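PDB 6DX3: RNA-dependent RNA polymerase from Taggert virus, which carries a viral OTU cysteine protease domain that probably removes ubiquitin from tagged proteins. Local coordinates for residues E26-M36 with R147-R157; G38-A46 with P55-V65. All coordinates share one frame; numbering follows the deposited sequence.

Contact 1 of 2, residues E26-M36 with R147-R157; sequences EDIFEIVNQPM and RRNHYDYLKPR
The Phe29 ring is sandwiched: Leu154 CB makes a CH-pi contact over one face, 4.0 Å from the ring centroid, while Ile28 CG2 covers the opposite face. Backbone atoms Lys155 C and Pro156 N lie at its edge. Across the antiparallel pair of strands 29-32 and 150-156, on the margin of the OTU domain's mixed sheet, Val32 CG2 meets the edge of the Tyr153 ring, 3.9 Å from CD2, and the two side chains run alongside each other. The His150 ring turns its edge to the chain after the strand, with CE1 3.3 Å from Gln34 O; CG anti to the backbone N (chi1 -179°) carries it there. Backbone bonds pair Glu30 with Lys155 and Val32 with Tyr153. Val32 O is gripped twice, by Tyr153 N and by Gln34 NE2, which arrive from opposite faces of its carbonyl plane. Past the last bridged pair, Val32 with Tyr153, the Asp152 carboxylate takes over as acceptor. Its OD2 receives Arg147 NH1 in a 3.0 Å salt bridge lying in the guanidinium plane, and Glu121 binds the same arginine at NE. A water joins OD2 to Asn33 ND2. On OD1, Gln34 N donates at 2.8 Å in a nearly straight bond (170°), and His150 NE2 donates at 2.7 Å from the other face of the carboxylate, 52° out of its plane.

Contact 2 of 2, residues G38-A46 with P55-V65; sequences GNCLYHSLA and PDSYKLIKEQV
Tyr58 packs against both His43 and Asn39 where helices 40-46 and 57-65 cross at 103°, an interhelical packing contact of the OTU domain. Its CB sits over the His43 ring, 3.9 Å from the centroid. With CG standing between the backbone N and the carbonyl carbon (chi1 80°), the Tyr58 ring is turned under the Asn39 amide, which stacks on it with planes 18° apart, CG 3.3 Å from CE1; Lys59 CG backs the other face. Tyr42 is a knob in a hole formed by Tyr58, Ile61, Lys62 and Val65: Lys62 CG lies over one ring face, and Ile61 CG2 reaches the edge, 3.7 Å from CD1. Ala46 CB fits against Ile61 CG1 at 3.7 Å, completing this tightly packed, apolar part. The other side is looser and wet. Asn39 OD1 and Lys62 NZ stay 4.1 Å apart and are bridged by water; Lys62 NZ also donates to the backbone O of Lys95. Near exposed Pro55, a further water meets His43 ND1 and, weakly, Tyr58 N. Helix 102-112 covers the tight side through Phe108 on Ile61 and Glu104 on Tyr42 and Val65, while Leu41 and Ser44 lean on strands 142-147 and 150-156.

How the contacts relate
Contact 1 is a partly buried strand pairing at the sheet margin, held by one antiparallel backbone ladder and the Asp152 carboxylate; contact 2 is a mostly buried helix crossing, built from aromatic and aliphatic packing with water-mediated polar links. Both helices of contact 2 lie in the chain between strands 29-32 and 150-156, so contact 2 is nested in the loop closed by contact 1. The two touch: Gln34 OE1 packs on His43 CB at 3.4 Å. Strand 150-156 pairs with 29-32 along its edge and meets helix 40-49 through Tyr151 and Tyr153. Cys40 SG approaches Tyr151 N and the Cys40 side chain touches His150, a cysteine-histidine proximity consistent with an OTU-like cysteine protease.

Contact 1 of 2, residues E26-M36 with R147-R157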
loop_
_atom_site.group_PDB
_atom_site.type_symbol
_atom_site.label_atom_id
_atom_site.label_comp_id
_atom_site.label_asym_id
_atom_site.label_seq_id
_atom_site.Cartn_x
_atom_site.Cartn_y
_atom_site.Cartn_z
ATOM N N GLU A 26 11.373 12.483 -4.927
ATOM C CA GLU A 26 12.667 12.033 -5.437
ATOM C C GLU A 26 13.843 12.516 -4.596
ATOM O O GLU A 26 14.962 12.036 -4.801
ATOM C CB GLU A 26 12.844 12.468 -6.893
ATOM C CG GLU A 26 11.785 11.902 -7.831
ATOM C CD GLU A 26 12.241 11.898 -9.275
ATOM O OE1 GLU A 26 12.580 12.983 -9.794
ATOM O OE2 GLU A 26 12.255 10.810 -9.886
ATOM N N ASP A 27 13.628 13.439 -3.658
ATOM C CA ASP A 27 14.680 13.743 -2.692
ATOM C C ASP A 27 14.923 12.567 -1.750
ATOM O O ASP A 27 16.025 12.421 -1.209
ATOM C CB ASP A 27 14.322 14.998 -1.892
ATOM C CG ASP A 27 14.190 16.227 -2.762
ATOM O OD1 ASP A 27 14.459 16.135 -3.985
ATOM O OD2 ASP A 27 13.825 17.290 -2.217
ATOM N N ILE A 28 13.918 11.713 -1.561
ATOM C CA ILE A 28 14.006 10.611 -0.619
ATOM C C ILE A 28 13.927 9.244 -1.300
ATOM O O ILE A 28 14.619 8.315 -0.870
ATOM C CB ILE A 28 12.911 10.748 0.465
ATOM C CG1 ILE A 28 13.004 12.118 1.159
ATOM C CG2 ILE A 28 12.991 9.611 1.468
ATOM C CD1 ILE A 28 14.183 12.267 2.107
ATOM N N PHE A 29 13.126 9.095 -2.354
ATOM C CA PHE A 29 12.890 7.802 -2.987
ATOM C C PHE A 29 13.286 7.832 -4.456
ATOM O O PHE A 29 13.522 8.886 -5.050
ATOM C CB PHE A 29 11.416 7.382 -2.893
ATOM C CG PHE A 29 10.887 7.323 -1.495
ATOM C CD1 PHE A 29 10.060 8.325 -1.012
ATOM C CD2 PHE A 29 11.195 6.252 -0.668
ATOM C CE1 PHE A 29 9.564 8.272 0.272
ATOM C CE2 PHE A 29 10.703 6.193 0.621
ATOM C CZ PHE A 29 9.887 7.203 1.090
ATOM N N GLU A 30 13.356 6.636 -5.027
ATOM C CA GLU A 30 13.317 6.424 -6.465
ATOM C C GLU A 30 11.959 5.830 -6.813
ATOM O O GLU A 30 11.531 4.848 -6.195
ATOM C CB GLU A 30 14.433 5.486 -6.927
ATOM C CG GLU A 30 14.056 4.665 -8.151
ATOM C CD GLU A 30 15.224 3.916 -8.742
ATOM O OE1 GLU A 30 16.379 4.297 -8.457
ATOM O OE2 GLU A 30 14.984 2.946 -9.490
ATOM N N ILE A 31 11.276 6.433 -7.780
ATOM C CA ILE A 31 9.984 5.928 -8.229
ATOM C C ILE A 31 10.236 4.703 -9.100
ATOM O O ILE A 31 10.781 4.814 -10.200
ATOM C CB ILE A 31 9.193 6.996 -8.994
ATOM C CG1 ILE A 31 8.966 8.229 -8.114
ATOM C CG2 ILE A 31 7.869 6.422 -9.492
ATOM C CD1 ILE A 31 8.487 9.448 -8.880
ATOM N N VAL A 32 9.848 3.528 -8.605
ATOM C CA VAL A 32 9.941 2.293 -9.376
ATOM C C VAL A 32 8.583 2.086 -10.037
ATOM O O VAL A 32 7.625 1.642 -9.397
ATOM C CB VAL A 32 10.341 1.101 -8.505
ATOM C CG1 VAL A 32 10.557 -0.134 -9.372
ATOM C CG2 VAL A 32 11.598 1.424 -7.711
ATOM N N ASN A 33 8.501 2.414 -11.323
ATOM C CA ASN A 33 7.216 2.431 -12.009
ATOM C C ASN A 33 6.669 1.019 -12.170
ATOM O O ASN A 33 7.391 0.090 -12.540
ATOM C CB ASN A 33 7.350 3.103 -13.376
ATOM C CG ASN A 33 8.013 4.462 -13.292
ATOM O OD1 ASN A 33 9.209 4.600 -13.555
ATOM N ND2 ASN A 33 7.240 5.477 -12.920
ATOM N N GLN A 34 5.383 0.869 -11.884
ATOM C CA GLN A 34 4.658 -0.381 -12.001
ATOM C C GLN A 34 3.737 -0.348 -13.215
ATOM O O GLN A 34 3.353 0.729 -13.682
ATOM C CB GLN A 34 3.842 -0.640 -10.727
ATOM C CG GLN A 34 4.696 -0.734 -9.476
ATOM C CD GLN A 34 5.782 -1.783 -9.603
ATOM O OE1 GLN A 34 5.513 -2.932 -9.959
ATOM N NE2 GLN A 34 7.016 -1.395 -9.311
ATOM N N PRO A 35 3.383 -1.510 -13.768
ATOM C CA PRO A 35 2.530 -1.529 -14.964
ATOM C C PRO A 35 1.243 -0.744 -14.754
ATOM O O PRO A 35 0.649 -0.759 -13.674
ATOM C CB PRO A 35 2.257 -3.021 -15.174
ATOM C CG PRO A 35 3.456 -3.694 -14.594
ATOM C CD PRO A 35 3.863 -2.858 -13.411
ATOM N N MET A 36 0.820 -0.036 -15.803
ATOM C CA MET A 36 -0.330 0.865 -15.723
ATOM C C MET A 36 -1.630 0.120 -16.037
ATOM O O MET A 36 -2.358 0.433 -16.978
ATOM C CB MET A 36 -0.131 2.055 -16.656
ATOM C CG MET A 36 0.694 3.194 -16.065
ATOM S SD MET A 36 1.256 4.372 -17.317
ATOM C CE MET A 36 2.750 3.564 -17.892
ATOM N N ARG A 147 -1.189 7.660 -6.907
ATOM C CA ARG A 147 -1.236 8.637 -7.994
ATOM C C ARG A 147 -2.587 8.515 -8.690
ATOM O O ARG A 147 -2.739 7.715 -9.618
ATOM C CB ARG A 147 -0.080 8.415 -8.965
ATOM C CG ARG A 147 1.197 7.959 -8.284
ATOM C CD ARG A 147 2.347 7.818 -9.270
ATOM N NE ARG A 147 2.858 9.105 -9.722
ATOM C CZ ARG A 147 3.935 9.249 -10.489
ATOM N NH1 ARG A 147 4.612 8.181 -10.891
ATOM N NH2 ARG A 147 4.338 10.460 -10.861
ATOM N N ARG A 148 -3.570 9.249 -8.204
ATOM C CA ARG A 148 -4.933 9.133 -8.643
ATOM C C ARG A 148 -5.282 7.688 -8.365
ATOM O O ARG A 148 -5.257 7.271 -7.284
ATOM C CB ARG A 148 -5.224 9.612 -10.071
ATOM C CG ARG A 148 -4.738 11.023 -10.376
ATOM C CD ARG A 148 -5.425 12.159 -9.631
ATOM N NE ARG A 148 -6.690 12.492 -10.241
ATOM C CZ ARG A 148 -6.867 13.432 -11.150
ATOM N NH1 ARG A 148 -5.867 14.193 -11.564
ATOM N NH2 ARG A 148 -8.064 13.591 -11.641
ATOM N N ASN A 149 -5.625 6.926 -9.341
ATOM C CA ASN A 149 -5.934 5.524 -9.100
ATOM C C ASN A 149 -4.726 4.606 -9.254
ATOM O O ASN A 149 -4.816 3.437 -8.870
ATOM C CB ASN A 149 -7.057 5.080 -10.042
ATOM C CG ASN A 149 -8.367 5.799 -9.767
ATOM O OD1 ASN A 149 -8.651 6.187 -8.635
ATOM N ND2 ASN A 149 -9.166 5.992 -10.809
ATOM N N HIS A 150 -3.607 5.103 -9.774
ATOM C CA HIS A 150 -2.404 4.307 -9.997
ATOM C C HIS A 150 -1.538 4.261 -8.740
ATOM O O HIS A 150 -1.536 5.191 -7.929
ATOM C CB HIS A 150 -1.598 4.884 -11.166
ATOM C CG HIS A 150 -0.349 4.119 -11.484
ATOM N ND1 HIS A 150 -0.352 2.981 -12.261
ATOM C CD2 HIS A 150 0.943 4.337 -11.141
ATOM C CE1 HIS A 150 0.883 2.528 -12.382
ATOM N NE2 HIS A 150 1.688 3.332 -11.711
ATOM N N TYR A 151 -0.784 3.168 -8.599
ATOM C CA TYR A 151 0.152 2.979 -7.496
ATOM C C TYR A 151 1.521 2.626 -8.055
ATOM O O TYR A 151 1.632 1.767 -8.935
ATOM C CB TYR A 151 -0.313 1.866 -6.546
ATOM C CG TYR A 151 -1.411 2.250 -5.580
ATOM C CD1 TYR A 151 -1.114 2.888 -4.379
ATOM C CD2 TYR A 151 -2.739 1.951 -5.854
ATOM C CE1 TYR A 151 -2.109 3.229 -3.487
ATOM C CE2 TYR A 151 -3.743 2.286 -4.965
ATOM C CZ TYR A 151 -3.421 2.929 -3.782
ATOM O OH TYR A 151 -4.416 3.272 -2.895
ATOM N N ASP A 152 2.558 3.281 -7.542
ATOM C CA ASP A 152 3.933 2.929 -7.856
ATOM C C ASP A 152 4.671 2.600 -6.565
ATOM O O ASP A 152 4.242 2.971 -5.469
ATOM C CB ASP A 152 4.664 4.062 -8.598
ATOM C CG ASP A 152 4.250 4.175 -10.056
ATOM O OD1 ASP A 152 4.149 3.137 -10.742
ATOM O OD2 ASP A 152 4.021 5.312 -10.515
ATOM N N TYR A 153 5.786 1.889 -6.706
ATOM C CA TYR A 153 6.649 1.579 -5.577
ATOM C C TYR A 153 7.670 2.690 -5.381
ATOM O O TYR A 153 8.150 3.285 -6.349
ATOM C CB TYR A 153 7.370 0.247 -5.792
ATOM C CG TYR A 153 8.223 -0.172 -4.613
ATOM C CD1 TYR A 153 7.636 -0.610 -3.434
ATOM C CD2 TYR A 153 9.610 -0.125 -4.678
ATOM C CE1 TYR A 153 8.403 -0.989 -2.350
ATOM C CE2 TYR A 153 10.389 -0.510 -3.594
ATOM C CZ TYR A 153 9.776 -0.941 -2.433
ATOM O OH TYR A 153 10.530 -1.324 -1.347
ATOM N N LEU A 154 7.994 2.969 -4.120
ATOM C CA LEU A 154 9.014 3.948 -3.765
ATOM C C LEU A 154 10.145 3.227 -3.045
ATOM O O LEU A 154 9.925 2.605 -2.000
ATOM C CB LEU A 154 8.436 5.064 -2.891
ATOM C CG LEU A 154 7.424 6.000 -3.561
ATOM C CD1 LEU A 154 6.721 6.864 -2.520
ATOM C CD2 LEU A 154 8.098 6.870 -4.613
ATOM N N LYS A 155 11.345 3.310 -3.607
ATOM C CA LYS A 155 12.519 2.675 -3.038
ATOM C C LYS A 155 13.464 3.731 -2.495
ATOM O O LYS A 155 13.798 4.679 -3.219
ATOM C CB LYS A 155 13.234 1.829 -4.097
ATOM C CG LYS A 155 14.662 1.450 -3.747
ATOM C CD LYS A 155 15.400 0.954 -4.980
ATOM C CE LYS A 155 16.903 0.971 -4.772
ATOM N NZ LYS A 155 17.633 1.424 -5.989
ATOM N N PRO A 156 13.894 3.619 -1.236
ATOM C CA PRO A 156 14.805 4.620 -0.666
ATOM C C PRO A 156 16.021 4.837 -1.556
ATOM O O PRO A 156 16.586 3.892 -2.109
ATOM C CB PRO A 156 15.190 4.017 0.687
ATOM C CG PRO A 156 14.023 3.159 1.051
ATOM C CD PRO A 156 13.496 2.601 -0.245
ATOM N N ARG A 157 16.412 6.107 -1.690
ATOM C CA ARG A 157 17.429 6.493 -2.666
ATOM C C ARG A 157 18.755 5.791 -2.398
ATOM O O ARG A 157 19.387 5.263 -3.321
ATOM C CB ARG A 157 17.609 8.012 -2.649
ATOM C CG ARG A 157 17.408 8.686 -3.997
ATOM C CD ARG A 157 17.814 10.152 -3.950
ATOM N NE ARG A 157 17.605 10.823 -5.230
ATOM C CZ ARG A 157 17.905 12.097 -5.464
ATOM N NH1 ARG A 157 17.679 12.623 -6.660
ATOM N NH2 ARG A 157 18.429 12.847 -4.503
HETATM O O HOH W 1 15.809 9.701 -6.706
HETATM O O HOH W 2 4.356 5.437 -13.182
#

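Contact 2 of 2, residues G38-A46 with P55-V65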
loop_
_atom_site.group_PDB
_atom_site.type_symbol
_atom_site.label_atom_id
_atom_site.label_comp_id
_atom_site.label_asym_id
_atom_site.label_seq_id
_atom_site.Cartn_x
_atom_site.Cartn_y
_atom_site.Cartn_z
ATOM N N GLY A 38 -5.004 -2.185 -13.788
ATOM C CA GLY A 38 -5.741 -2.220 -12.540
ATOM C C GLY A 38 -5.114 -3.047 -11.436
ATOM O O GLY A 38 -5.667 -3.087 -10.333
ATOM N N ASN A 39 -3.985 -3.707 -11.693
ATOM C CA ASN A 39 -3.296 -4.507 -10.688
ATOM C C ASN A 39 -2.139 -3.757 -10.036
ATOM O O ASN A 39 -1.390 -4.351 -9.252
ATOM C CB ASN A 39 -2.779 -5.808 -11.313
ATOM C CG ASN A 39 -3.880 -6.631 -11.960
ATOM O OD1 ASN A 39 -4.946 -6.837 -11.380
ATOM N ND2 ASN A 39 -3.623 -7.107 -13.173
ATOM N N CYS A 40 -1.999 -2.459 -10.326
ATOM C CA CYS A 40 -0.802 -1.710 -9.952
ATOM C C CYS A 40 -0.566 -1.680 -8.445
ATOM O O CYS A 40 0.589 -1.632 -8.006
ATOM C CB CYS A 40 -0.901 -0.286 -10.494
ATOM S SG CYS A 40 -2.401 0.549 -9.953
ATOM N N LEU A 41 -1.628 -1.678 -7.636
ATOM C CA LEU A 41 -1.423 -1.743 -6.190
ATOM C C LEU A 41 -0.699 -3.028 -5.810
ATOM O O LEU A 41 0.273 -3.005 -5.046
ATOM C CB LEU A 41 -2.752 -1.641 -5.442
ATOM C CG LEU A 41 -2.587 -1.855 -3.931
ATOM C CD1 LEU A 41 -1.822 -0.695 -3.299
ATOM C CD2 LEU A 41 -3.917 -2.064 -3.230
ATOM N N TYR A 42 -1.151 -4.160 -6.357
ATOM C CA TYR A 42 -0.550 -5.447 -6.022
ATOM C C TYR A 42 0.845 -5.592 -6.616
ATOM O O TYR A 42 1.709 -6.232 -6.006
ATOM C CB TYR A 42 -1.467 -6.577 -6.487
ATOM C CG TYR A 42 -2.877 -6.426 -5.965
ATOM C CD1 TYR A 42 -3.141 -6.518 -4.605
ATOM C CD2 TYR A 42 -3.938 -6.176 -6.824
ATOM C CE1 TYR A 42 -4.424 -6.374 -4.112
ATOM C CE2 TYR A 42 -5.230 -6.031 -6.339
ATOM C CZ TYR A 42 -5.465 -6.130 -4.980
ATOM O OH TYR A 42 -6.738 -5.989 -4.483
ATOM N N HIS A 43 1.082 -5.017 -7.797
ATOM C CA HIS A 43 2.435 -4.958 -8.346
ATOM C C HIS A 43 3.377 -4.238 -7.388
ATOM O O HIS A 43 4.467 -4.733 -7.077
ATOM C CB HIS A 43 2.426 -4.241 -9.698
ATOM C CG HIS A 43 1.922 -5.074 -10.835
ATOM N ND1 HIS A 43 2.597 -6.181 -11.305
ATOM C CD2 HIS A 43 0.823 -4.946 -11.614
ATOM C CE1 HIS A 43 1.929 -6.704 -12.317
ATOM N NE2 HIS A 43 0.848 -5.975 -12.524
ATOM N N SER A 44 2.969 -3.056 -6.914
ATOM C CA SER A 44 3.838 -2.249 -6.066
ATOM C C SER A 44 4.049 -2.887 -4.701
ATOM O O SER A 44 5.136 -2.764 -4.126
ATOM C CB SER A 44 3.259 -0.842 -5.914
ATOM O OG SER A 44 1.882 -0.901 -5.594
ATOM N N LEU A 45 3.033 -3.567 -4.166
ATOM C CA LEU A 45 3.220 -4.318 -2.929
ATOM C C LEU A 45 4.146 -5.511 -3.144
ATOM O O LEU A 45 4.963 -5.834 -2.273
ATOM C CB LEU A 45 1.870 -4.772 -2.382
ATOM C CG LEU A 45 0.986 -3.665 -1.801
ATOM C CD1 LEU A 45 -0.354 -4.225 -1.346
ATOM C CD2 LEU A 45 1.697 -2.967 -0.656
ATOM N N ALA A 46 4.037 -6.180 -4.295
ATOM C CA ALA A 46 4.970 -7.262 -4.598
ATOM C C ALA A 46 6.387 -6.734 -4.779
ATOM O O ALA A 46 7.356 -7.431 -4.453
ATOM C CB ALA A 46 4.528 -8.018 -5.852
ATOM N N PRO A 55 6.311 -10.554 -13.553
ATOM C CA PRO A 55 5.049 -9.917 -13.974
ATOM C C PRO A 55 3.820 -10.463 -13.271
ATOM O O PRO A 55 2.831 -9.734 -13.118
ATOM C CB PRO A 55 5.005 -10.200 -15.481
ATOM C CG PRO A 55 6.435 -10.327 -15.873
ATOM C CD PRO A 55 7.121 -10.980 -14.710
ATOM N N ASP A 56 3.842 -11.719 -12.832
ATOM C CA ASP A 56 2.706 -12.311 -12.142
ATOM C C ASP A 56 2.847 -12.295 -10.623
ATOM O O ASP A 56 1.978 -12.840 -9.934
ATOM C CB ASP A 56 2.482 -13.748 -12.630
ATOM C CG ASP A 56 3.684 -14.645 -12.393
ATOM O OD1 ASP A 56 4.773 -14.119 -12.083
ATOM O OD2 ASP A 56 3.539 -15.882 -12.515
ATOM N N SER A 57 3.907 -11.682 -10.084
ATOM C CA SER A 57 4.094 -11.667 -8.635
ATOM C C SER A 57 2.921 -11.008 -7.923
ATOM O O SER A 57 2.609 -11.366 -6.780
ATOM C CB SER A 57 5.393 -10.949 -8.268
ATOM O OG SER A 57 6.528 -11.644 -8.750
ATOM N N TYR A 58 2.262 -10.050 -8.581
ATOM C CA TYR A 58 1.105 -9.387 -7.989
ATOM C C TYR A 58 0.008 -10.380 -7.629
ATOM O O TYR A 58 -0.789 -10.118 -6.721
ATOM C CB TYR A 58 0.558 -8.329 -8.951
ATOM C CG TYR A 58 -0.304 -8.896 -10.058
ATOM C CD1 TYR A 58 -1.686 -8.956 -9.932
ATOM C CD2 TYR A 58 0.265 -9.374 -11.231
ATOM C CE1 TYR A 58 -2.475 -9.475 -10.939
ATOM C CE2 TYR A 58 -0.516 -9.894 -12.247
ATOM C CZ TYR A 58 -1.886 -9.941 -12.096
ATOM O OH TYR A 58 -2.669 -10.458 -13.100
ATOM N N LYS A 59 -0.063 -11.505 -8.346
ATOM C CA LYS A 59 -1.046 -12.531 -8.018
ATOM C C LYS A 59 -0.801 -13.099 -6.627
ATOM O O LYS A 59 -1.751 -13.373 -5.884
ATOM C CB LYS A 59 -1.015 -13.647 -9.065
ATOM C CG LYS A 59 -1.572 -13.250 -10.423
ATOM C CD LYS A 59 -1.874 -14.482 -11.270
ATOM C CE LYS A 59 -2.342 -14.100 -12.665
ATOM N NZ LYS A 59 -2.702 -15.292 -13.485
ATOM N N LEU A 60 0.471 -13.288 -6.262
ATOM C CA LEU A 60 0.802 -13.705 -4.902
ATOM C C LEU A 60 0.201 -12.750 -3.882
ATOM O O LEU A 60 -0.327 -13.181 -2.849
ATOM C CB LEU A 60 2.322 -13.772 -4.728
ATOM C CG LEU A 60 3.122 -14.820 -5.507
ATOM C CD1 LEU A 60 4.559 -14.842 -5.018
ATOM C CD2 LEU A 60 2.505 -16.203 -5.387
ATOM N N ILE A 61 0.264 -11.446 -4.164
ATOM C CA ILE A 61 -0.244 -10.445 -3.232
ATOM C C ILE A 61 -1.761 -10.496 -3.160
ATOM O O ILE A 61 -2.346 -10.478 -2.070
ATOM C CB ILE A 61 0.257 -9.048 -3.644
ATOM C CG1 ILE A 61 1.785 -9.015 -3.652
ATOM C CG2 ILE A 61 -0.294 -7.977 -2.718
ATOM C CD1 ILE A 61 2.399 -9.439 -2.336
ATOM N N LYS A 62 -2.421 -10.569 -4.318
ATOM C CA LYS A 62 -3.879 -10.509 -4.371
ATOM C C LYS A 62 -4.517 -11.720 -3.699
ATOM O O LYS A 62 -5.562 -11.597 -3.049
ATOM C CB LYS A 62 -4.326 -10.394 -5.829
ATOM C CG LYS A 62 -5.778 -10.033 -6.034
ATOM C CD LYS A 62 -6.000 -9.505 -7.448
ATOM C CE LYS A 62 -7.475 -9.517 -7.809
ATOM N NZ LYS A 62 -7.801 -8.635 -8.965
ATOM N N GLU A 63 -3.912 -12.899 -3.848
ATOM C CA GLU A 63 -4.442 -14.081 -3.177
ATOM C C GLU A 63 -4.308 -13.961 -1.663
ATOM O O GLU A 63 -5.193 -14.400 -0.920
ATOM C CB GLU A 63 -3.732 -15.336 -3.683
ATOM C CG GLU A 63 -3.905 -15.586 -5.171
ATOM C CD GLU A 63 -2.990 -16.676 -5.680
ATOM O OE1 GLU A 63 -2.074 -17.077 -4.932
ATOM O OE2 GLU A 63 -3.183 -17.128 -6.828
ATOM N N GLN A 64 -3.210 -13.362 -1.193
ATOM C CA GLN A 64 -3.027 -13.162 0.237
ATOM C C GLN A 64 -4.025 -12.158 0.799
ATOM O O GLN A 64 -4.450 -12.295 1.951
ATOM C CB GLN A 64 -1.598 -12.699 0.518
ATOM C CG GLN A 64 -0.546 -13.783 0.343
ATOM C CD GLN A 64 -0.548 -14.776 1.486
ATOM O OE1 GLN A 64 -0.526 -14.394 2.654
ATOM N NE2 GLN A 64 -0.583 -16.059 1.153
ATOM N N VAL A 65 -4.406 -11.151 0.008
ATOM C CA VAL A 65 -5.374 -10.160 0.473
ATOM C C VAL A 65 -6.732 -10.811 0.707
ATOM O O VAL A 65 -7.414 -10.511 1.696
ATOM C CB VAL A 65 -5.466 -8.994 -0.532
ATOM C CG1 VAL A 65 -6.670 -8.111 -0.229
ATOM C CG2 VAL A 65 -4.184 -8.173 -0.517
HETATM O O HOH W 3 -6.456 -6.573 -9.532
HETATM O O HOH W 4 -6.509 -9.411 -11.121
HETATM O O HOH W 5 4.025 -8.285 -10.020
#